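Local coordinates for ribonuclease S-F11 (Nicotiana alata, PDB 1IOO), which cleaves RNA as a secreted T2-family endonuclease of the style, associated with gametophytic self-incompatibility, at residues A154-T157 and P161-Y164; Y4-L9 and F178-S183; L118-T123 and I141-Q146. One frame throughout, in Å; residues are numbered along the deposited sequence.

Interaction 1 (A154-T157 and P161-Y164); sequences AEVT and PELY
The ring of Tyr-164 meets the methyl group of Ala-154 obliquely, with Ala-154 CB 3.7 Å from Tyr-164 CD1 and about equally near Tyr-164 CG. With CG anti to the backbone N (chi1 -174°), the ring lies against Ala-154. Two carboxylates are the other flat groups. That of Glu-162 comes up to Val-156, with Glu-162 OE2 3.7 Å from Val-156 CG2. That of Glu-155 runs beside the Pro-161 ring, and both side chains point the same way. Glu-155 OE1 is 3.9 Å from Pro-161 CB, while Glu-155 CG packs 3.7 Å from Pro-161 CA.

The backbones pair between Ala-154 and Glu-162, an antiparallel hydrogen-bonded pair. Ala-154 N donates to Glu-162 O at 3.0 Å. Glu-162 N donates back to Ala-154 O at 2.9 Å. The same Ala-154 O receives a CA-H...O contact from Pro-161 CA. Beyond the bridge one water links the two segments: it donates to Glu-162 OE2 at 2.7 Å and accepts a weak bond from Val-156 N.

The Glu-162 carboxylate is held at both oxygens. OE1 is hydrogen-bonded to Ser-14 OG, and OE2 forms a salt bridge with Arg-195 near the C-terminus. The contact closes the beta hairpin that joins strand 150-154 to strand 162-170, and Glu-155 OE2 holds Gly-159 N within the turn. Helix 12-18 packs against Val-156 and Tyr-164, and strand 192-194 touches Glu-162 and Leu-163.

Interaction 2 (Y4-L9 and F178-S183); sequences YLQLVL and FRCPQS
Tyr-4 touches Phe-178 near its root and Pro-181 at its tip. The CB of Tyr-4 starts the contact, 3.5 Å from Phe-178 CD2. The next atom, Tyr-4 CG, is 3.9 Å from that same Phe-178 CD2. On the ring, Tyr-4 CD2 still reaches Phe-178 CE2 at 4.1 Å. The two ring planes lie within 14° of parallel. Their centroids are 5.9 Å apart and offset, so there is little face-to-face stacking. Farther out the partner changes. Tyr-4 CZ lies 3.6 Å from Pro-181 CD, and Tyr-4 OH sits 3.4 Å from Pro-181 CG. The side chain spans both partners with CG set between the backbone N and the carbonyl carbon (chi1 64°).

Beside it, Gln-6 CG comes to 4.4 Å from Cys-180 SG. That sulfur is tied by a disulfide to Cys-169 on strand 162-170, the neighbour of strand 4-10 in the sheet. Gln-6 OE1 is hydrogen-bonded to Lys-152.

An alanine at Tyr-4 would keep CB but lose the ring and hydroxyl, which would probably open a gap beside Pro-181 and leave Phe-178 with only the CB end of this contact. No hydrogen bond links the segments. The loop after strand 177-178 is therefore held to strand 4-10 by shape and van der Waals contact, with the disulfide fixing it covalently to the same sheet.

Interaction 3 (L118-T123 and I141-Q146); sequences LRTLQT and IKTVSQ
A helix-helix packing contact joins helix 117-123 to helix 134-145 in the alpha+beta fold of the RNase T2 family, through Thr-120 and Leu-121 on one side and Ile-141, Thr-143 and Val-144 on the other. The axes of the short segments 118-123 and 141-145 come within 9.8 Å and run at 131°, nearer antiparallel than parallel.

Thr-120 carries the outer part. Its methyl is anti to the backbone N and its hydroxyl lies beside that N (chi1 -64°), and both branches reach the other helix. Thr-120 CG2 is 3.7 Å from Thr-143 OG1. Thr-120 OG1 is 3.8 Å from Val-144 CG1. Thr-120 and its two partners lie alongside each other, pointing opposite ways. Neither hydroxyl is hydrogen-bonded to the other helix. Thr-143 OG1 is hydrogen-bonded to Ala-140 O one turn back, and Thr-120 OG1 makes a weak hydrogen bond to Asp-116 O.

The inner part is apolar. Leu-121 CD2 meets Ile-141 CD1 at 4.0 Å, the two side chains running obliquely to each other. Both residues are buried. Leu-121 also rests on Phe-194 of strand 192-194, and Ile-141 on Ile-166 of strand 162-170, so the pair faces the strands beneath the helices. Ile-141 and Val-144 both touch Leu-117 as well, just before segment 118-123 on the same helix. Ile-141 CD1 is about as near Leu-121 CG as Leu-121 CD2, and Val-144 CG1 lies 4.2 Å from Thr-120 CG2.

Interactions 1 and 2 reach the same antiparallel sheet, in which strands 4-10 and 162-170 are neighbours. Their centres are about 19 Å apart. Interaction 3 packs two helices with its centre about 15 Å from that of interaction 2 and about 20 Å from that of interaction 1. None of the three touches another. Along the chain, interactions 3 and 1 follow in series inside the long loop closed by interaction 2. The catalytic histidines lie near the sheet contacts: the side chain of Tyr-164 is about 6 Å from that of His-32, and that of Gln-6 about 8 Å from that of His-91. Interaction 3 is away from them. The side chain of Thr-120 is about 7 Å from a bound NAG sugar.

Interaction 1 (A154-T157 and P161-Y164)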
ATOM      1  N   ALA A 154       1.260  -6.478 -11.738  1.00 15.38           N
ATOM      2  CA  ALA A 154       1.356  -7.906 -11.594  1.00 16.03           C
ATOM      3  C   ALA A 154       0.829  -8.554 -12.852  1.00 15.93           C
ATOM      4  O   ALA A 154      -0.003  -7.971 -13.547  1.00 14.59           O
ATOM      5  CB  ALA A 154       0.557  -8.380 -10.388  1.00 15.26           C
ATOM      6  N   GLU A 155       1.350  -9.726 -13.184  1.00 16.04           N
ATOM      7  CA  GLU A 155       0.880 -10.432 -14.357  1.00 15.76           C
ATOM      8  C   GLU A 155       0.351 -11.805 -13.985  1.00 14.99           C
ATOM      9  O   GLU A 155       1.103 -12.776 -13.949  1.00 16.07           O
ATOM     10  CB  GLU A 155       1.990 -10.565 -15.411  1.00 16.16           C
ATOM     11  CG  GLU A 155       2.393  -9.244 -16.058  1.00 19.46           C
ATOM     12  CD  GLU A 155       3.266  -9.415 -17.291  1.00 20.10           C
ATOM     13  OE1 GLU A 155       3.799  -8.398 -17.784  1.00 22.92           O
ATOM     14  OE2 GLU A 155       3.418 -10.554 -17.779  1.00 22.48           O
ATOM     15  N   VAL A 156      -0.938 -11.872 -13.662  1.00 14.91           N
ATOM     16  CA  VAL A 156      -1.572 -13.144 -13.340  1.00 15.01           C
ATOM     17  C   VAL A 156      -1.565 -14.026 -14.571  1.00 16.20           C
ATOM     18  O   VAL A 156      -1.444 -15.247 -14.493  1.00 15.12           O
ATOM     19  CB  VAL A 156      -3.013 -12.923 -12.847  1.00 15.34           C
ATOM     20  CG1 VAL A 156      -3.686 -14.261 -12.580  1.00 17.07           C
ATOM     21  CG2 VAL A 156      -2.986 -12.078 -11.582  1.00 17.24           C
ATOM     22  N   THR A 157      -1.719 -13.376 -15.718  1.00 14.89           N
ATOM     23  CA  THR A 157      -1.609 -14.024 -17.007  1.00 16.43           C
ATOM     24  C   THR A 157      -0.435 -13.406 -17.741  1.00 16.86           C
ATOM     25  O   THR A 157      -0.349 -12.183 -17.841  1.00 15.87           O
ATOM     26  CB  THR A 157      -2.879 -13.824 -17.866  1.00 16.47           C
ATOM     27  OG1 THR A 157      -4.021 -14.324 -17.164  1.00 19.03           O
ATOM     28  CG2 THR A 157      -2.747 -14.558 -19.194  1.00 18.33           C
ATOM     29  N   PRO A 161      -0.321  -7.277 -18.020  1.00 13.28           N
ATOM     30  CA  PRO A 161      -0.020  -6.574 -16.777  1.00 13.18           C
ATOM     31  C   PRO A 161      -1.248  -5.853 -16.250  1.00 13.14           C
ATOM     32  O   PRO A 161      -2.066  -5.350 -17.026  1.00 12.54           O
ATOM     33  CB  PRO A 161       1.094  -5.613 -17.184  1.00 16.06           C
ATOM     34  CG  PRO A 161       0.774  -5.314 -18.619  1.00 15.66           C
ATOM     35  CD  PRO A 161       0.409  -6.689 -19.155  1.00 15.51           C
ATOM     36  N   GLU A 162      -1.388  -5.823 -14.930  1.00 12.21           N
ATOM     37  CA  GLU A 162      -2.511  -5.147 -14.317  1.00 12.00           C
ATOM     38  C   GLU A 162      -2.078  -4.361 -13.095  1.00 11.13           C
ATOM     39  O   GLU A 162      -1.076  -4.685 -12.458  1.00 12.40           O
ATOM     40  CB  GLU A 162      -3.606  -6.142 -13.936  1.00 13.06           C
ATOM     41  CG  GLU A 162      -3.246  -7.148 -12.868  1.00 13.70           C
ATOM     42  CD  GLU A 162      -4.415  -8.058 -12.562  1.00 14.58           C
ATOM     43  OE1 GLU A 162      -5.270  -7.681 -11.732  1.00 15.98           O
ATOM     44  OE2 GLU A 162      -4.488  -9.141 -13.174  1.00 18.22           O
ATOM     45  N   LEU A 163      -2.824  -3.304 -12.791  1.00 11.42           N
ATOM     46  CA  LEU A 163      -2.526  -2.478 -11.632  1.00 11.77           C
ATOM     47  C   LEU A 163      -2.717  -3.287 -10.366  1.00 12.24           C
ATOM     48  O   LEU A 163      -3.825  -3.721 -10.064  1.00 12.73           O
ATOM     49  CB  LEU A 163      -3.434  -1.247 -11.625  1.00 13.10           C
ATOM     50  CG  LEU A 163      -3.118  -0.179 -10.575  1.00 15.16           C
ATOM     51  CD1 LEU A 163      -1.715   0.376 -10.797  1.00 14.84           C
ATOM     52  CD2 LEU A 163      -4.146   0.934 -10.675  1.00 16.36           C
ATOM     53  N   TYR A 164      -1.634  -3.481  -9.622  1.00 11.06           N
ATOM     54  CA  TYR A 164      -1.662  -4.314  -8.426  1.00 10.63           C
ATOM     55  C   TYR A 164      -1.573  -3.478  -7.153  1.00  9.01           C
ATOM     56  O   TYR A 164      -2.364  -3.655  -6.221  1.00  9.71           O
ATOM     57  CB  TYR A 164      -0.485  -5.284  -8.517  1.00 10.03           C
ATOM     58  CG  TYR A 164      -0.423  -6.327  -7.442  1.00 13.27           C
ATOM     59  CD1 TYR A 164      -1.357  -7.359  -7.391  1.00 13.95           C
ATOM     60  CD2 TYR A 164       0.607  -6.318  -6.505  1.00 13.31           C
ATOM     61  CE1 TYR A 164      -1.265  -8.367  -6.437  1.00 14.90           C
ATOM     62  CE2 TYR A 164       0.710  -7.318  -5.541  1.00 16.06           C
ATOM     63  CZ  TYR A 164      -0.226  -8.340  -5.515  1.00 16.92           C
ATOM     64  OH  TYR A 164      -0.115  -9.347  -4.584  1.00 18.18           O
TER
HETATM   65  O   HOH W   1      -2.966 -10.300 -15.084  1.00 13.72           O

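Interaction 2 (Y4-L9 and F178-S183)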
ATOM      1  N   TYR A   4      13.229   7.375   3.359  1.00 18.55           N
ATOM      2  CA  TYR A   4      11.839   7.735   3.087  1.00 15.78           C
ATOM      3  C   TYR A   4      10.857   6.679   3.570  1.00 14.32           C
ATOM      4  O   TYR A   4      11.236   5.567   3.938  1.00 13.55           O
ATOM      5  CB  TYR A   4      11.647   7.936   1.576  1.00 14.38           C
ATOM      6  CG  TYR A   4      11.862   6.677   0.754  1.00 15.07           C
ATOM      7  CD1 TYR A   4      10.800   5.826   0.447  1.00 15.33           C
ATOM      8  CD2 TYR A   4      13.139   6.313   0.321  1.00 16.17           C
ATOM      9  CE1 TYR A   4      11.004   4.645  -0.268  1.00 16.13           C
ATOM     10  CE2 TYR A   4      13.354   5.135  -0.392  1.00 15.18           C
ATOM     11  CZ  TYR A   4      12.290   4.305  -0.682  1.00 16.09           C
ATOM     12  OH  TYR A   4      12.510   3.127  -1.359  1.00 17.71           O
ATOM     13  N   LEU A   5       9.584   7.059   3.582  1.00 12.26           N
ATOM     14  CA  LEU A   5       8.497   6.161   3.929  1.00 11.46           C
ATOM     15  C   LEU A   5       7.659   5.898   2.696  1.00 10.36           C
ATOM     16  O   LEU A   5       7.290   6.835   1.989  1.00 12.02           O
ATOM     17  CB  LEU A   5       7.572   6.787   4.975  1.00 11.41           C
ATOM     18  CG  LEU A   5       7.953   6.861   6.444  1.00 13.84           C
ATOM     19  CD1 LEU A   5       6.897   7.681   7.172  1.00 13.40           C
ATOM     20  CD2 LEU A   5       8.035   5.458   7.032  1.00 12.60           C
ATOM     21  N   GLN A   6       7.376   4.635   2.412  1.00  9.14           N
ATOM     22  CA  GLN A   6       6.549   4.324   1.267  1.00 10.12           C
ATOM     23  C   GLN A   6       5.212   3.752   1.692  1.00  9.57           C
ATOM     24  O   GLN A   6       5.146   2.678   2.293  1.00  9.71           O
ATOM     25  CB  GLN A   6       7.238   3.328   0.322  1.00 11.93           C
ATOM     26  CG  GLN A   6       6.356   3.022  -0.889  1.00 14.57           C
ATOM     27  CD  GLN A   6       6.942   2.012  -1.847  1.00 18.92           C
ATOM     28  OE1 GLN A   6       6.345   1.716  -2.883  1.00 23.28           O
ATOM     29  NE2 GLN A   6       8.108   1.472  -1.511  1.00 23.46           N
ATOM     30  N   LEU A   7       4.146   4.502   1.439  1.00  8.76           N
ATOM     31  CA  LEU A   7       2.814   3.994   1.695  1.00  9.28           C
ATOM     32  C   LEU A   7       2.395   3.132   0.520  1.00  9.09           C
ATOM     33  O   LEU A   7       2.345   3.610  -0.617  1.00  9.47           O
ATOM     34  CB  LEU A   7       1.810   5.141   1.873  1.00  9.65           C
ATOM     35  CG  LEU A   7       0.352   4.699   2.066  1.00  9.17           C
ATOM     36  CD1 LEU A   7       0.166   4.104   3.455  1.00 10.78           C
ATOM     37  CD2 LEU A   7      -0.577   5.891   1.873  1.00 10.95           C
ATOM     38  N   VAL A   8       2.161   1.851   0.774  1.00  8.59           N
ATOM     39  CA  VAL A   8       1.770   0.941  -0.286  1.00  8.64           C
ATOM     40  C   VAL A   8       0.293   0.634  -0.215  1.00  9.10           C
ATOM     41  O   VAL A   8      -0.186   0.065   0.768  1.00  9.39           O
ATOM     42  CB  VAL A   8       2.562  -0.377  -0.220  1.00  9.61           C
ATOM     43  CG1 VAL A   8       2.165  -1.284  -1.385  1.00 11.07           C
ATOM     44  CG2 VAL A   8       4.054  -0.077  -0.250  1.00 11.09           C
ATOM     45  N   LEU A   9      -0.429   1.028  -1.256  1.00  8.22           N
ATOM     46  CA  LEU A   9      -1.864   0.801  -1.325  1.00  9.43           C
ATOM     47  C   LEU A   9      -2.193  -0.308  -2.310  1.00  9.95           C
ATOM     48  O   LEU A   9      -1.755  -0.290  -3.461  1.00  9.84           O
ATOM     49  CB  LEU A   9      -2.592   2.082  -1.741  1.00 10.79           C
ATOM     50  CG  LEU A   9      -2.420   3.275  -0.789  1.00  8.82           C
ATOM     51  CD1 LEU A   9      -3.088   4.504  -1.391  1.00 12.68           C
ATOM     52  CD2 LEU A   9      -3.016   2.964   0.577  1.00 13.45           C
ATOM     53  N   PHE A 178       7.983  12.717  -1.178  1.00 13.81           N
ATOM     54  CA  PHE A 178       9.292  12.245  -1.609  1.00 14.56           C
ATOM     55  C   PHE A 178       9.159  11.359  -2.840  1.00 13.57           C
ATOM     56  O   PHE A 178       8.162  10.653  -2.999  1.00 11.93           O
ATOM     57  CB  PHE A 178       9.971  11.460  -0.480  1.00 16.39           C
ATOM     58  CG  PHE A 178      11.466  11.356  -0.621  1.00 21.50           C
ATOM     59  CD1 PHE A 178      12.279  12.457  -0.351  1.00 22.91           C
ATOM     60  CD2 PHE A 178      12.061  10.166  -1.027  1.00 22.06           C
ATOM     61  CE1 PHE A 178      13.665  12.374  -0.485  1.00 24.21           C
ATOM     62  CE2 PHE A 178      13.449  10.069  -1.166  1.00 22.59           C
ATOM     63  CZ  PHE A 178      14.252  11.178  -0.893  1.00 24.29           C
ATOM     64  N   ARG A 179      10.162  11.401  -3.710  1.00 12.21           N
ATOM     65  CA  ARG A 179      10.150  10.616  -4.941  1.00 12.91           C
ATOM     66  C   ARG A 179      10.373   9.134  -4.656  1.00 13.13           C
ATOM     67  O   ARG A 179      11.390   8.746  -4.080  1.00 15.29           O
ATOM     68  CB  ARG A 179      11.237  11.121  -5.901  1.00 13.04           C
ATOM     69  CG  ARG A 179      11.114  10.594  -7.329  1.00 15.80           C
ATOM     70  CD  ARG A 179      12.268  11.032  -8.231  1.00 18.13           C
ATOM     71  NE  ARG A 179      13.536  10.394  -7.881  1.00 20.68           N
ATOM     72  CZ  ARG A 179      14.542  11.009  -7.266  1.00 24.10           C
ATOM     73  NH1 ARG A 179      14.436  12.287  -6.929  1.00 24.81           N
ATOM     74  NH2 ARG A 179      15.656  10.347  -6.984  1.00 24.50           N
ATOM     75  N   CYS A 180       9.419   8.306  -5.063  1.00 10.98           N
ATOM     76  CA  CYS A 180       9.537   6.871  -4.869  1.00 12.39           C
ATOM     77  C   CYS A 180      10.447   6.245  -5.913  1.00 12.91           C
ATOM     78  O   CYS A 180      10.435   6.649  -7.077  1.00 13.28           O
ATOM     79  CB  CYS A 180       8.203   6.176  -5.069  1.00 11.68           C
ATOM     80  SG  CYS A 180       6.929   6.276  -3.792  1.00 11.82           S
ATOM     81  N   PRO A 181      11.257   5.259  -5.512  1.00 13.69           N
ATOM     82  CA  PRO A 181      12.096   4.647  -6.541  1.00 14.77           C
ATOM     83  C   PRO A 181      11.147   3.921  -7.496  1.00 16.45           C
ATOM     84  O   PRO A 181      10.094   3.432  -7.074  1.00 15.11           O
ATOM     85  CB  PRO A 181      12.962   3.678  -5.742  1.00 16.33           C
ATOM     86  CG  PRO A 181      13.118   4.376  -4.422  1.00 16.37           C
ATOM     87  CD  PRO A 181      11.712   4.889  -4.158  1.00 14.95           C
ATOM     88  N   GLN A 182      11.498   3.872  -8.777  1.00 15.91           N
ATOM     89  CA  GLN A 182      10.650   3.211  -9.768  1.00 17.37           C
ATOM     90  C   GLN A 182      10.963   1.721  -9.857  1.00 19.67           C
ATOM     91  O   GLN A 182      12.081   1.329 -10.189  1.00 22.19           O
ATOM     92  CB  GLN A 182      10.828   3.889 -11.125  1.00 15.84           C
ATOM     93  CG  GLN A 182      10.533   5.380 -11.075  1.00 16.25           C
ATOM     94  CD  GLN A 182       9.085   5.669 -10.745  1.00 15.94           C
ATOM     95  OE1 GLN A 182       8.208   5.518 -11.592  1.00 16.31           O
ATOM     96  NE2 GLN A 182       8.824   6.077  -9.506  1.00 13.87           N
ATOM     97  N   SER A 183       9.963   0.894  -9.562  1.00 20.96           N
ATOM     98  CA  SER A 183      10.126  -0.560  -9.564  1.00 21.88           C
ATOM     99  C   SER A 183      10.187  -1.128 -10.981  1.00 22.80           C
ATOM    100  O   SER A 183      10.673  -2.239 -11.186  1.00 21.97           O
ATOM    101  CB  SER A 183       8.975  -1.219  -8.798  1.00 23.98           C
ATOM    102  OG  SER A 183       7.736  -1.015  -9.455  1.00 27.62           O
TER

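Interaction 3 (L118-T123 and I141-Q146)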
ATOM      1  N   LEU A 118      -8.950   6.166  -6.245  1.00 10.78           N
ATOM      2  CA  LEU A 118      -9.985   5.688  -7.139  1.00 10.28           C
ATOM      3  C   LEU A 118     -10.690   6.866  -7.813  1.00  9.62           C
ATOM      4  O   LEU A 118     -10.940   6.848  -9.018  1.00 10.16           O
ATOM      5  CB  LEU A 118     -10.998   4.828  -6.377  1.00 11.45           C
ATOM      6  CG  LEU A 118     -12.043   4.158  -7.269  1.00 12.38           C
ATOM      7  CD1 LEU A 118     -11.360   3.266  -8.298  1.00 11.15           C
ATOM      8  CD2 LEU A 118     -12.988   3.341  -6.407  1.00 13.74           C
ATOM      9  N   ARG A 119     -10.992   7.895  -7.026  1.00 10.69           N
ATOM     10  CA  ARG A 119     -11.644   9.090  -7.546  1.00 11.82           C
ATOM     11  C   ARG A 119     -10.682   9.891  -8.437  1.00 10.53           C
ATOM     12  O   ARG A 119     -11.073  10.403  -9.487  1.00 12.08           O
ATOM     13  CB  ARG A 119     -12.148   9.948  -6.379  1.00 12.21           C
ATOM     14  CG  ARG A 119     -12.769  11.286  -6.776  1.00 12.36           C
ATOM     15  CD  ARG A 119     -13.968  11.130  -7.699  1.00 14.34           C
ATOM     16  NE  ARG A 119     -14.607  12.424  -7.942  1.00 17.84           N
ATOM     17  CZ  ARG A 119     -15.458  12.670  -8.932  1.00 20.52           C
ATOM     18  NH1 ARG A 119     -15.788  11.711  -9.786  1.00 22.19           N
ATOM     19  NH2 ARG A 119     -15.978  13.885  -9.073  1.00 21.84           N
ATOM     20  N   THR A 120      -9.426   9.991  -8.015  1.00 11.05           N
ATOM     21  CA  THR A 120      -8.423  10.698  -8.804  1.00 11.27           C
ATOM     22  C   THR A 120      -8.263  10.052 -10.176  1.00 10.88           C
ATOM     23  O   THR A 120      -8.197  10.735 -11.198  1.00 12.07           O
ATOM     24  CB  THR A 120      -7.068  10.732  -8.075  1.00 11.44           C
ATOM     25  OG1 THR A 120      -7.211  11.492  -6.869  1.00 12.06           O
ATOM     26  CG2 THR A 120      -6.000  11.373  -8.957  1.00 11.61           C
ATOM     27  N   LEU A 121      -8.213   8.726 -10.202  1.00  9.49           N
ATOM     28  CA  LEU A 121      -8.103   8.028 -11.465  1.00  9.28           C
ATOM     29  C   LEU A 121      -9.343   8.281 -12.319  1.00  8.03           C
ATOM     30  O   LEU A 121      -9.242   8.555 -13.514  1.00  8.78           O
ATOM     31  CB  LEU A 121      -7.900   6.527 -11.210  1.00  8.68           C
ATOM     32  CG  LEU A 121      -6.494   6.192 -10.691  1.00  7.91           C
ATOM     33  CD1 LEU A 121      -6.443   4.773 -10.146  1.00  9.49           C
ATOM     34  CD2 LEU A 121      -5.479   6.383 -11.810  1.00  9.53           C
ATOM     35  N   GLN A 122     -10.510   8.240 -11.686  1.00  9.89           N
ATOM     36  CA  GLN A 122     -11.766   8.451 -12.393  1.00  9.59           C
ATOM     37  C   GLN A 122     -11.821   9.827 -13.066  1.00 10.25           C
ATOM     38  O   GLN A 122     -12.266   9.940 -14.210  1.00 11.47           O
ATOM     39  CB  GLN A 122     -12.957   8.289 -11.445  1.00 11.06           C
ATOM     40  CG  GLN A 122     -14.291   8.615 -12.113  1.00 13.22           C
ATOM     41  CD  GLN A 122     -15.472   8.466 -11.176  1.00 16.26           C
ATOM     42  OE1 GLN A 122     -15.437   8.918 -10.032  1.00 19.00           O
ATOM     43  NE2 GLN A 122     -16.534   7.836 -11.663  1.00 21.79           N
ATOM     44  N   THR A 123     -11.367  10.863 -12.366  1.00 11.92           N
ATOM     45  CA  THR A 123     -11.384  12.215 -12.928  1.00 13.15           C
ATOM     46  C   THR A 123     -10.380  12.354 -14.073  1.00 13.79           C
ATOM     47  O   THR A 123     -10.398  13.339 -14.812  1.00 13.94           O
ATOM     48  CB  THR A 123     -11.128  13.297 -11.846  1.00 14.53           C
ATOM     49  OG1 THR A 123      -9.836  13.119 -11.255  1.00 18.99           O
ATOM     50  CG2 THR A 123     -12.195  13.213 -10.771  1.00 16.54           C
ATOM     51  N   ILE A 141      -1.851   9.760 -10.848  1.00  9.25           N
ATOM     52  CA  ILE A 141      -1.478   9.633  -9.445  1.00  8.54           C
ATOM     53  C   ILE A 141      -0.548  10.764  -9.002  1.00  9.18           C
ATOM     54  O   ILE A 141      -0.674  11.277  -7.894  1.00  9.82           O
ATOM     55  CB  ILE A 141      -0.809   8.262  -9.182  1.00  7.76           C
ATOM     56  CG1 ILE A 141      -1.792   7.133  -9.528  1.00  8.28           C
ATOM     57  CG2 ILE A 141      -0.360   8.155  -7.731  1.00  7.74           C
ATOM     58  CD1 ILE A 141      -3.111   7.168  -8.742  1.00  9.53           C
ATOM     59  N   LYS A 142       0.367  11.172  -9.873  1.00  9.03           N
ATOM     60  CA  LYS A 142       1.314  12.218  -9.502  1.00  9.81           C
ATOM     61  C   LYS A 142       0.618  13.542  -9.197  1.00 11.16           C
ATOM     62  O   LYS A 142       1.190  14.406  -8.531  1.00 10.68           O
ATOM     63  CB  LYS A 142       2.375  12.416 -10.586  1.00 10.99           C
ATOM     64  CG  LYS A 142       3.564  13.238 -10.096  1.00 11.53           C
ATOM     65  CD  LYS A 142       4.691  13.254 -11.109  1.00 12.41           C
ATOM     66  CE  LYS A 142       5.877  14.059 -10.589  1.00 13.10           C
ATOM     67  NZ  LYS A 142       6.983  14.031 -11.582  1.00 16.45           N
ATOM     68  N   THR A 143      -0.609  13.713  -9.673  1.00 10.45           N
ATOM     69  CA  THR A 143      -1.326  14.955  -9.389  1.00 11.18           C
ATOM     70  C   THR A 143      -1.601  15.104  -7.900  1.00 12.58           C
ATOM     71  O   THR A 143      -1.810  16.217  -7.410  1.00 13.67           O
ATOM     72  CB  THR A 143      -2.670  15.080 -10.151  1.00 11.36           C
ATOM     73  OG1 THR A 143      -3.572  14.041  -9.749  1.00 12.61           O
ATOM     74  CG2 THR A 143      -2.433  15.025 -11.649  1.00 11.61           C
ATOM     75  N   VAL A 144      -1.593  13.987  -7.174  1.00 11.40           N
ATOM     76  CA  VAL A 144      -1.835  14.027  -5.737  1.00 13.68           C
ATOM     77  C   VAL A 144      -0.595  13.616  -4.944  1.00 12.08           C
ATOM     78  O   VAL A 144      -0.424  14.028  -3.794  1.00 14.38           O
ATOM     79  CB  VAL A 144      -3.042  13.144  -5.322  1.00 13.02           C
ATOM     80  CG1 VAL A 144      -4.323  13.699  -5.929  1.00 12.95           C
ATOM     81  CG2 VAL A 144      -2.824  11.707  -5.752  1.00 12.77           C
ATOM     82  N   SER A 145       0.271  12.804  -5.544  1.00 11.41           N
ATOM     83  CA  SER A 145       1.494  12.402  -4.852  1.00 11.82           C
ATOM     84  C   SER A 145       2.549  13.507  -4.931  1.00 12.04           C
ATOM     85  O   SER A 145       3.477  13.544  -4.120  1.00 11.77           O
ATOM     86  CB  SER A 145       2.052  11.085  -5.420  1.00 10.21           C
ATOM     87  OG  SER A 145       2.507  11.224  -6.753  1.00 11.13           O
ATOM     88  N   GLN A 146       2.375  14.416  -5.891  1.00 13.17           N
ATOM     89  CA  GLN A 146       3.294  15.548  -6.107  1.00 12.82           C
ATOM     90  C   GLN A 146       4.626  15.063  -6.642  1.00 12.87           C
ATOM     91  O   GLN A 146       5.079  15.486  -7.710  1.00 13.24           O
ATOM     92  CB  GLN A 146       3.486  16.348  -4.813  1.00 14.76           C
ATOM     93  CG  GLN A 146       2.241  17.122  -4.412  1.00 15.35           C
ATOM     94  CD  GLN A 146       2.437  18.002  -3.191  1.00 15.66           C
ATOM     95  OE1 GLN A 146       3.552  18.423  -2.873  1.00 18.77           O
ATOM     96  NE2 GLN A 146       1.337  18.309  -2.512  1.00 15.94           N
TER